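Type IV pilus assembly protein PilF (Thermus thermophilus HB8, PDB 5OIU) probably powers assembly of the type IV pilus, acting as a hexameric P-loop ATPase that binds ATP. Local coordinates at residues C[119-124]-C[133-138]; C[145-150]-C[160-165]. One frame throughout, in Å; residues are numbered along the deposited sequence.

Contact 1 of 2, residues C[119-124]-C[133-138]; sequences PEIEDL and RFKEVI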
ATOM      1  N   PRO C 119     -31.270 -12.155 -27.674  1.00 42.75           N
ATOM      2  CA  PRO C 119     -30.786 -12.384 -29.035  1.00 41.66           C
ATOM      3  C   PRO C 119     -29.580 -13.318 -29.076  1.00 46.88           C
ATOM      4  O   PRO C 119     -28.953 -13.627 -28.057  1.00 44.43           O
ATOM      5  CB  PRO C 119     -30.374 -10.980 -29.473  1.00 44.08           C
ATOM      6  CG  PRO C 119     -29.870 -10.348 -28.189  1.00 43.39           C
ATOM      7  CD  PRO C 119     -30.581 -11.022 -27.037  1.00 45.37           C
ATOM      8  N   GLU C 120     -29.263 -13.759 -30.289  1.00 48.68           N
ATOM      9  CA  GLU C 120     -27.997 -14.433 -30.513  1.00 42.92           C
ATOM     10  C   GLU C 120     -26.859 -13.432 -30.353  1.00 41.70           C
ATOM     11  O   GLU C 120     -27.033 -12.228 -30.548  1.00 44.40           O
ATOM     12  CB  GLU C 120     -27.967 -15.069 -31.903  1.00 43.46           C
ATOM     13  CG  GLU C 120     -28.936 -16.264 -32.089  1.00 49.01           C
ATOM     14  CD  GLU C 120     -28.845 -17.311 -30.966  1.00 55.15           C
ATOM     15  OE1 GLU C 120     -27.718 -17.748 -30.599  1.00 50.04           O
ATOM     16  OE2 GLU C 120     -29.918 -17.695 -30.445  1.00 57.59           O
ATOM     17  N   ILE C 121     -25.675 -13.937 -30.006  1.00 40.31           N
ATOM     18  CA  ILE C 121     -24.562 -13.045 -29.719  1.00 40.89           C
ATOM     19  C   ILE C 121     -24.183 -12.167 -30.909  1.00 46.51           C
ATOM     20  O   ILE C 121     -23.469 -11.174 -30.739  1.00 46.06           O
ATOM     21  CB  ILE C 121     -23.346 -13.846 -29.236  1.00 35.69           C
ATOM     22  CG1 ILE C 121     -23.005 -14.931 -30.240  1.00 38.22           C
ATOM     23  CG2 ILE C 121     -23.566 -14.397 -27.826  1.00 36.70           C
ATOM     24  CD1 ILE C 121     -21.573 -15.390 -30.077  1.00 45.33           C
ATOM     25  N   GLU C 122     -24.643 -12.507 -32.114  1.00 47.20           N
ATOM     26  CA  GLU C 122     -24.274 -11.767 -33.315  1.00 44.96           C
ATOM     27  C   GLU C 122     -25.084 -10.489 -33.491  1.00 44.98           C
ATOM     28  O   GLU C 122     -24.702  -9.646 -34.310  1.00 41.24           O
ATOM     29  CB  GLU C 122     -24.424 -12.659 -34.553  1.00 37.95           C
ATOM     30  CG  GLU C 122     -23.348 -13.747 -34.661  1.00 45.85           C
ATOM     31  CD  GLU C 122     -23.706 -15.037 -33.912  1.00 44.39           C
ATOM     32  OE1 GLU C 122     -22.803 -15.899 -33.759  1.00 43.57           O
ATOM     33  OE2 GLU C 122     -24.880 -15.181 -33.477  1.00 39.70           O
ATOM     34  N   ASP C 123     -26.180 -10.331 -32.747  1.00 41.87           N
ATOM     35  CA  ASP C 123     -26.953  -9.095 -32.722  1.00 43.34           C
ATOM     36  C   ASP C 123     -26.745  -8.321 -31.421  1.00 46.19           C
ATOM     37  O   ASP C 123     -27.638  -7.594 -30.980  1.00 48.67           O
ATOM     38  CB  ASP C 123     -28.445  -9.376 -32.912  1.00 43.67           C
ATOM     39  CG  ASP C 123     -28.724 -10.322 -34.066  1.00 50.84           C
ATOM     40  OD1 ASP C 123     -28.275  -9.997 -35.182  1.00 51.22           O
ATOM     41  OD2 ASP C 123     -29.390 -11.379 -33.859  1.00 52.74           O
ATOM     42  N   LEU C 124     -25.594  -8.482 -30.775  1.00 39.01           N
ATOM     43  CA  LEU C 124     -25.323  -7.745 -29.549  1.00 42.11           C
ATOM     44  C   LEU C 124     -24.682  -6.398 -29.805  1.00 41.87           C
ATOM     45  O   LEU C 124     -24.398  -5.687 -28.839  1.00 43.65           O
ATOM     46  CB  LEU C 124     -24.411  -8.544 -28.622  1.00 42.38           C
ATOM     47  CG  LEU C 124     -25.090  -9.576 -27.739  1.00 39.15           C
ATOM     48  CD1 LEU C 124     -24.017 -10.372 -27.001  1.00 43.44           C
ATOM     49  CD2 LEU C 124     -26.012  -8.888 -26.787  1.00 30.32           C
ATOM     50  N   ARG C 133     -12.718 -11.716 -31.065  1.00 48.97           N
ATOM     51  CA  ARG C 133     -12.042 -12.015 -29.815  1.00 49.10           C
ATOM     52  C   ARG C 133     -13.055 -12.327 -28.720  1.00 43.76           C
ATOM     53  O   ARG C 133     -12.766 -13.121 -27.816  1.00 44.43           O
ATOM     54  CB  ARG C 133     -11.096 -10.859 -29.458  1.00 50.72           C
ATOM     55  CG  ARG C 133     -10.235 -10.415 -30.655  1.00 56.98           C
ATOM     56  CD  ARG C 133      -8.809  -9.972 -30.285  1.00 71.66           C
ATOM     57  NE  ARG C 133      -8.718  -9.375 -28.950  1.00 85.23           N
ATOM     58  CZ  ARG C 133      -7.857  -8.412 -28.598  1.00 81.40           C
ATOM     59  NH1 ARG C 133      -6.994  -7.929 -29.491  1.00 76.77           N
ATOM     60  NH2 ARG C 133      -7.869  -7.921 -27.352  1.00 66.12           N
ATOM     61  N   PHE C 134     -14.274 -11.799 -28.843  1.00 44.46           N
ATOM     62  CA  PHE C 134     -15.327 -12.062 -27.862  1.00 41.49           C
ATOM     63  C   PHE C 134     -15.802 -13.507 -27.929  1.00 42.43           C
ATOM     64  O   PHE C 134     -15.923 -14.179 -26.893  1.00 42.88           O
ATOM     65  CB  PHE C 134     -16.489 -11.100 -28.102  1.00 40.14           C
ATOM     66  CG  PHE C 134     -17.722 -11.400 -27.289  1.00 39.96           C
ATOM     67  CD1 PHE C 134     -17.731 -11.198 -25.920  1.00 33.56           C
ATOM     68  CD2 PHE C 134     -18.886 -11.847 -27.901  1.00 34.68           C
ATOM     69  CE1 PHE C 134     -18.870 -11.458 -25.178  1.00 34.14           C
ATOM     70  CE2 PHE C 134     -20.033 -12.103 -27.158  1.00 35.64           C
ATOM     71  CZ  PHE C 134     -20.025 -11.910 -25.800  1.00 35.16           C
ATOM     72  N   LYS C 135     -16.121 -13.981 -29.143  1.00 44.90           N
ATOM     73  CA  LYS C 135     -16.438 -15.392 -29.373  1.00 45.48           C
ATOM     74  C   LYS C 135     -15.338 -16.291 -28.827  1.00 44.89           C
ATOM     75  O   LYS C 135     -15.598 -17.344 -28.231  1.00 44.14           O
ATOM     76  CB  LYS C 135     -16.601 -15.655 -30.875  1.00 43.46           C
ATOM     77  CG  LYS C 135     -18.006 -15.575 -31.428  1.00 48.01           C
ATOM     78  CD  LYS C 135     -18.000 -15.843 -32.946  1.00 54.14           C
ATOM     79  CE  LYS C 135     -17.384 -17.199 -33.291  1.00 52.67           C
ATOM     80  NZ  LYS C 135     -17.231 -17.394 -34.763  1.00 53.58           N
ATOM     81  N   GLU C 136     -14.094 -15.889 -29.037  1.00 44.15           N
ATOM     82  CA  GLU C 136     -12.982 -16.697 -28.589  1.00 47.99           C
ATOM     83  C   GLU C 136     -12.899 -16.737 -27.065  1.00 44.82           C
ATOM     84  O   GLU C 136     -12.556 -17.775 -26.498  1.00 46.86           O
ATOM     85  CB  GLU C 136     -11.712 -16.160 -29.236  1.00 47.61           C
ATOM     86  CG  GLU C 136     -10.431 -16.716 -28.707  1.00 54.48           C
ATOM     87  CD  GLU C 136      -9.257 -16.143 -29.460  1.00 73.16           C
ATOM     88  OE1 GLU C 136      -9.514 -15.443 -30.478  1.00 67.26           O
ATOM     89  OE2 GLU C 136      -8.095 -16.401 -29.047  1.00 87.97           O
ATOM     90  N   VAL C 137     -13.250 -15.649 -26.377  1.00 45.90           N
ATOM     91  CA  VAL C 137     -13.231 -15.683 -24.914  1.00 44.66           C
ATOM     92  C   VAL C 137     -14.283 -16.652 -24.383  1.00 41.30           C
ATOM     93  O   VAL C 137     -13.985 -17.513 -23.544  1.00 34.19           O
ATOM     94  CB  VAL C 137     -13.425 -14.275 -24.330  1.00 43.00           C
ATOM     95  CG1 VAL C 137     -13.498 -14.345 -22.805  1.00 43.46           C
ATOM     96  CG2 VAL C 137     -12.293 -13.381 -24.755  1.00 45.60           C
ATOM     97  N   ILE C 138     -15.526 -16.537 -24.866  1.00 37.98           N
ATOM     98  CA  ILE C 138     -16.604 -17.356 -24.318  1.00 38.06           C
ATOM     99  C   ILE C 138     -16.539 -18.813 -24.748  1.00 40.99           C
ATOM    100  O   ILE C 138     -17.255 -19.651 -24.181  1.00 36.58           O
ATOM    101  CB  ILE C 138     -17.979 -16.777 -24.693  1.00 38.62           C
ATOM    102  CG1 ILE C 138     -18.228 -16.882 -26.205  1.00 42.43           C
ATOM    103  CG2 ILE C 138     -18.109 -15.339 -24.195  1.00 38.58           C
ATOM    104  CD1 ILE C 138     -19.637 -16.419 -26.596  1.00 38.33           C
TER
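I121 does most of the work in this contact, meeting F134, K135 and I138 on the helix 128-138, and the meeting is almost wholly apolar. Its two branches divide the task. The long branch lies between the backbone N and the carbonyl carbon (chi1 54°), and it carries CD1 up to the helix, where CD1 rests 3.8 Å from K135 CG, the two side chains crossing at about a right angle. The same methyl meets I138 end to end, CD1 to CD1 at 4.1 Å. The short branch goes to the aromatic ring instead: I121 CG2 sits at the edge of F134, near the ring plane, 4.3 Å from CE2. L124 adds a second methyl there, its CD1 approaching the same F134 CE2 obliquely at 4.3 Å. F126 stacks on this ring, and F145 of strand 143-148 touches it, which places F134 between the loop and the central sheet.

Polar atoms play a smaller part. The turn itself is held by D123 N bonding to E120 O at 3.0 Å. K135 NZ stands 5.9 Å from E122 OE1, too far for a salt bridge, and may attract it weakly; the salt-bridge partner of E122 is R165 of helix 155-166.

The chemistry implies that the 119-124 segment, whose L124 side chain lies about 5 Å from the bound ATP, rests on helix 128-138 by hydrophobic burial, its salt bridges going to R165 instead.

Contact 2 of 2, residues C[145-150]-C[160-165]; sequences FLITGP and FSILKR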
ATOM      1  N   PHE C 145     -15.154 -15.207 -16.727  1.00 33.08           N
ATOM      2  CA  PHE C 145     -15.327 -14.104 -17.659  1.00 35.53           C
ATOM      3  C   PHE C 145     -16.252 -13.101 -16.989  1.00 34.04           C
ATOM      4  O   PHE C 145     -17.358 -13.462 -16.579  1.00 32.20           O
ATOM      5  CB  PHE C 145     -15.895 -14.614 -18.980  1.00 32.67           C
ATOM      6  CG  PHE C 145     -16.177 -13.554 -19.957  1.00 34.48           C
ATOM      7  CD1 PHE C 145     -15.319 -12.486 -20.092  1.00 37.05           C
ATOM      8  CD2 PHE C 145     -17.311 -13.617 -20.750  1.00 35.23           C
ATOM      9  CE1 PHE C 145     -15.581 -11.483 -20.987  1.00 35.88           C
ATOM     10  CE2 PHE C 145     -17.579 -12.616 -21.658  1.00 34.39           C
ATOM     11  CZ  PHE C 145     -16.712 -11.553 -21.784  1.00 34.94           C
ATOM     12  N   LEU C 146     -15.772 -11.873 -16.806  1.00 38.17           N
ATOM     13  CA  LEU C 146     -16.492 -10.864 -16.032  1.00 38.49           C
ATOM     14  C   LEU C 146     -17.187  -9.897 -16.968  1.00 33.46           C
ATOM     15  O   LEU C 146     -16.556  -9.355 -17.881  1.00 36.52           O
ATOM     16  CB  LEU C 146     -15.553 -10.090 -15.108  1.00 37.39           C
ATOM     17  CG  LEU C 146     -14.909 -10.848 -13.958  1.00 37.65           C
ATOM     18  CD1 LEU C 146     -14.053  -9.894 -13.122  1.00 31.93           C
ATOM     19  CD2 LEU C 146     -15.984 -11.534 -13.118  1.00 34.28           C
ATOM     20  N   ILE C 147     -18.488  -9.707 -16.756  1.00 36.79           N
ATOM     21  CA  ILE C 147     -19.268  -8.696 -17.469  1.00 39.75           C
ATOM     22  C   ILE C 147     -19.476  -7.528 -16.526  1.00 36.91           C
ATOM     23  O   ILE C 147     -19.977  -7.699 -15.409  1.00 37.50           O
ATOM     24  CB  ILE C 147     -20.630  -9.230 -17.948  1.00 39.15           C
ATOM     25  CG1 ILE C 147     -20.514 -10.610 -18.612  1.00 33.15           C
ATOM     26  CG2 ILE C 147     -21.314  -8.173 -18.831  1.00 32.70           C
ATOM     27  CD1 ILE C 147     -19.654 -10.643 -19.823  1.00 35.93           C
ATOM     28  N   THR C 148     -19.130  -6.342 -16.978  1.00 38.41           N
ATOM     29  CA  THR C 148     -19.017  -5.236 -16.051  1.00 42.67           C
ATOM     30  C   THR C 148     -19.574  -3.968 -16.686  1.00 43.61           C
ATOM     31  O   THR C 148     -19.566  -3.789 -17.913  1.00 38.51           O
ATOM     32  CB  THR C 148     -17.542  -5.070 -15.589  1.00 43.97           C
ATOM     33  OG1 THR C 148     -17.469  -4.249 -14.414  1.00 49.50           O
ATOM     34  CG2 THR C 148     -16.684  -4.459 -16.665  1.00 36.16           C
ATOM     35  N   GLY C 149     -20.089  -3.104 -15.824  1.00 41.82           N
ATOM     36  CA  GLY C 149     -20.608  -1.834 -16.236  1.00 40.48           C
ATOM     37  C   GLY C 149     -21.332  -1.204 -15.073  1.00 46.88           C
ATOM     38  O   GLY C 149     -21.528  -1.827 -14.022  1.00 47.24           O
ATOM     39  N   PRO C 150     -21.731   0.051 -15.230  1.00 43.58           N
ATOM     40  CA  PRO C 150     -22.572   0.680 -14.219  1.00 43.70           C
ATOM     41  C   PRO C 150     -23.961   0.070 -14.260  1.00 45.46           C
ATOM     42  O   PRO C 150     -24.298  -0.747 -15.125  1.00 44.79           O
ATOM     43  CB  PRO C 150     -22.584   2.158 -14.621  1.00 38.23           C
ATOM     44  CG  PRO C 150     -22.399   2.122 -16.085  1.00 42.32           C
ATOM     45  CD  PRO C 150     -21.475   0.954 -16.364  1.00 45.38           C
ATOM     46  N   PHE C 160     -26.988 -13.387 -20.758  1.00 41.99           N
ATOM     47  CA  PHE C 160     -27.887 -14.460 -21.165  1.00 40.81           C
ATOM     48  C   PHE C 160     -27.762 -14.773 -22.644  1.00 42.01           C
ATOM     49  O   PHE C 160     -27.915 -15.935 -23.044  1.00 36.27           O
ATOM     50  CB  PHE C 160     -29.307 -14.102 -20.788  1.00 38.04           C
ATOM     51  CG  PHE C 160     -29.611 -14.434 -19.386  1.00 44.50           C
ATOM     52  CD1 PHE C 160     -29.937 -15.736 -19.030  1.00 46.15           C
ATOM     53  CD2 PHE C 160     -29.489 -13.475 -18.397  1.00 44.17           C
ATOM     54  CE1 PHE C 160     -30.189 -16.063 -17.705  1.00 46.73           C
ATOM     55  CE2 PHE C 160     -29.741 -13.793 -17.071  1.00 48.31           C
ATOM     56  CZ  PHE C 160     -30.094 -15.088 -16.723  1.00 47.05           C
ATOM     57  N   SER C 161     -27.459 -13.761 -23.459  1.00 40.37           N
ATOM     58  CA  SER C 161     -27.067 -14.015 -24.838  1.00 36.43           C
ATOM     59  C   SER C 161     -25.891 -14.984 -24.912  1.00 39.23           C
ATOM     60  O   SER C 161     -25.895 -15.915 -25.723  1.00 37.85           O
ATOM     61  CB  SER C 161     -26.715 -12.698 -25.510  1.00 36.27           C
ATOM     62  OG  SER C 161     -26.536 -12.891 -26.890  1.00 41.08           O
ATOM     63  N   ILE C 162     -24.871 -14.774 -24.070  1.00 38.35           N
ATOM     64  CA  ILE C 162     -23.739 -15.697 -24.006  1.00 36.32           C
ATOM     65  C   ILE C 162     -24.230 -17.117 -23.735  1.00 38.98           C
ATOM     66  O   ILE C 162     -23.989 -18.046 -24.520  1.00 37.81           O
ATOM     67  CB  ILE C 162     -22.739 -15.245 -22.928  1.00 37.57           C
ATOM     68  CG1 ILE C 162     -22.107 -13.901 -23.294  1.00 31.98           C
ATOM     69  CG2 ILE C 162     -21.696 -16.340 -22.670  1.00 35.06           C
ATOM     70  CD1 ILE C 162     -21.002 -13.488 -22.352  1.00 30.04           C
ATOM     71  N   LEU C 163     -24.935 -17.291 -22.607  1.00 37.07           N
ATOM     72  CA  LEU C 163     -25.475 -18.590 -22.218  1.00 37.20           C
ATOM     73  C   LEU C 163     -26.339 -19.205 -23.321  1.00 38.60           C
ATOM     74  O   LEU C 163     -26.339 -20.426 -23.505  1.00 34.72           O
ATOM     75  CB  LEU C 163     -26.276 -18.446 -20.920  1.00 36.59           C
ATOM     76  CG  LEU C 163     -25.520 -18.028 -19.644  1.00 39.55           C
ATOM     77  CD1 LEU C 163     -26.398 -18.205 -18.420  1.00 35.06           C
ATOM     78  CD2 LEU C 163     -24.187 -18.777 -19.458  1.00 32.01           C
ATOM     79  N   LYS C 164     -27.066 -18.374 -24.077  1.00 43.56           N
ATOM     80  CA  LYS C 164     -27.818 -18.886 -25.221  1.00 40.15           C
ATOM     81  C   LYS C 164     -26.908 -19.628 -26.191  1.00 43.14           C
ATOM     82  O   LYS C 164     -27.280 -20.677 -26.725  1.00 47.36           O
ATOM     83  CB  LYS C 164     -28.538 -17.746 -25.933  1.00 42.26           C
ATOM     84  CG  LYS C 164     -29.867 -18.144 -26.537  1.00 50.02           C
ATOM     85  CD  LYS C 164     -30.619 -16.909 -27.041  1.00 54.39           C
ATOM     86  CE  LYS C 164     -31.917 -17.279 -27.760  1.00 57.84           C
ATOM     87  NZ  LYS C 164     -33.060 -16.464 -27.239  1.00 61.53           N
ATOM     88  N   ARG C 165     -25.696 -19.119 -26.412  1.00 41.02           N
ATOM     89  CA  ARG C 165     -24.786 -19.803 -27.319  1.00 39.05           C
ATOM     90  C   ARG C 165     -24.152 -21.033 -26.671  1.00 37.79           C
ATOM     91  O   ARG C 165     -24.145 -22.108 -27.268  1.00 40.12           O
ATOM     92  CB  ARG C 165     -23.698 -18.850 -27.807  1.00 37.10           C
ATOM     93  CG  ARG C 165     -22.717 -19.494 -28.787  1.00 35.89           C
ATOM     94  CD  ARG C 165     -23.405 -20.077 -30.038  1.00 34.47           C
ATOM     95  NE  ARG C 165     -24.403 -19.175 -30.613  1.00 39.66           N
ATOM     96  CZ  ARG C 165     -24.140 -18.201 -31.479  1.00 38.45           C
ATOM     97  NH1 ARG C 165     -22.902 -17.997 -31.893  1.00 35.32           N
ATOM     98  NH2 ARG C 165     -25.119 -17.421 -31.927  1.00 39.90           N
TER
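T148 OG1, at the end of the strand that carries F145 and I147 to their meeting with I162, is gripped by two partners: the hydroxyl OG1 of T245 and the carbonyl O of L243. Backbone bonds tie F145 and I147 to A241 of strand 238-243, while L146 pairs with strand 269-281, so this strand lies inside the parallel part of the central sheet.

F145 and I147, two residues apart, both point toward the helix 155-166 and receive one side chain from it. I162 extends CD1 toward the strand, to the edge of the F145 ring, near its plane, 3.6 Å from CE2 and 4.0 Å from CD2. I162 is extended beyond CB (chi2 -173°), and that is how its last methyl gets so far from the helix. I147 meets it tip to tip, CD1 to CD1 at 4.0 Å.

Strand, loop and helix here form the Walker A unit of a P-loop ATPase: G149 opens the turn, and T151 to F157 line the site where ATP is bound, about 7 Å from the I147 side chain. I162 thus packs the helix of this unit onto its own strand.

The F145 ring also touches V137 and I138 of helix 128-138. I162 also touches F134 of that helix and I240 of strand 238-243.

From the N terminus, the chain leaves strand 104-111, runs through residues 119-124 and turns into helix 128-138, where contact 1 closes a short loop. It then enters strand 143-148, rounds the P-loop and returns along helix 155-166, where contact 2 closes the next loop. The two are in series, neither nested nor crossed, with centres 9 Å apart. They are joined directly: R165 NH2 of the second helix makes salt bridges to E122 OE2, at 2.7 Å, and to E120 OE1, while P119 O probably bonds to S161 OG. These bonds tie the 119-124 loop to helix 155-166, while contact 1 sets it against helix 128-138; both helices pack on strand 143-148.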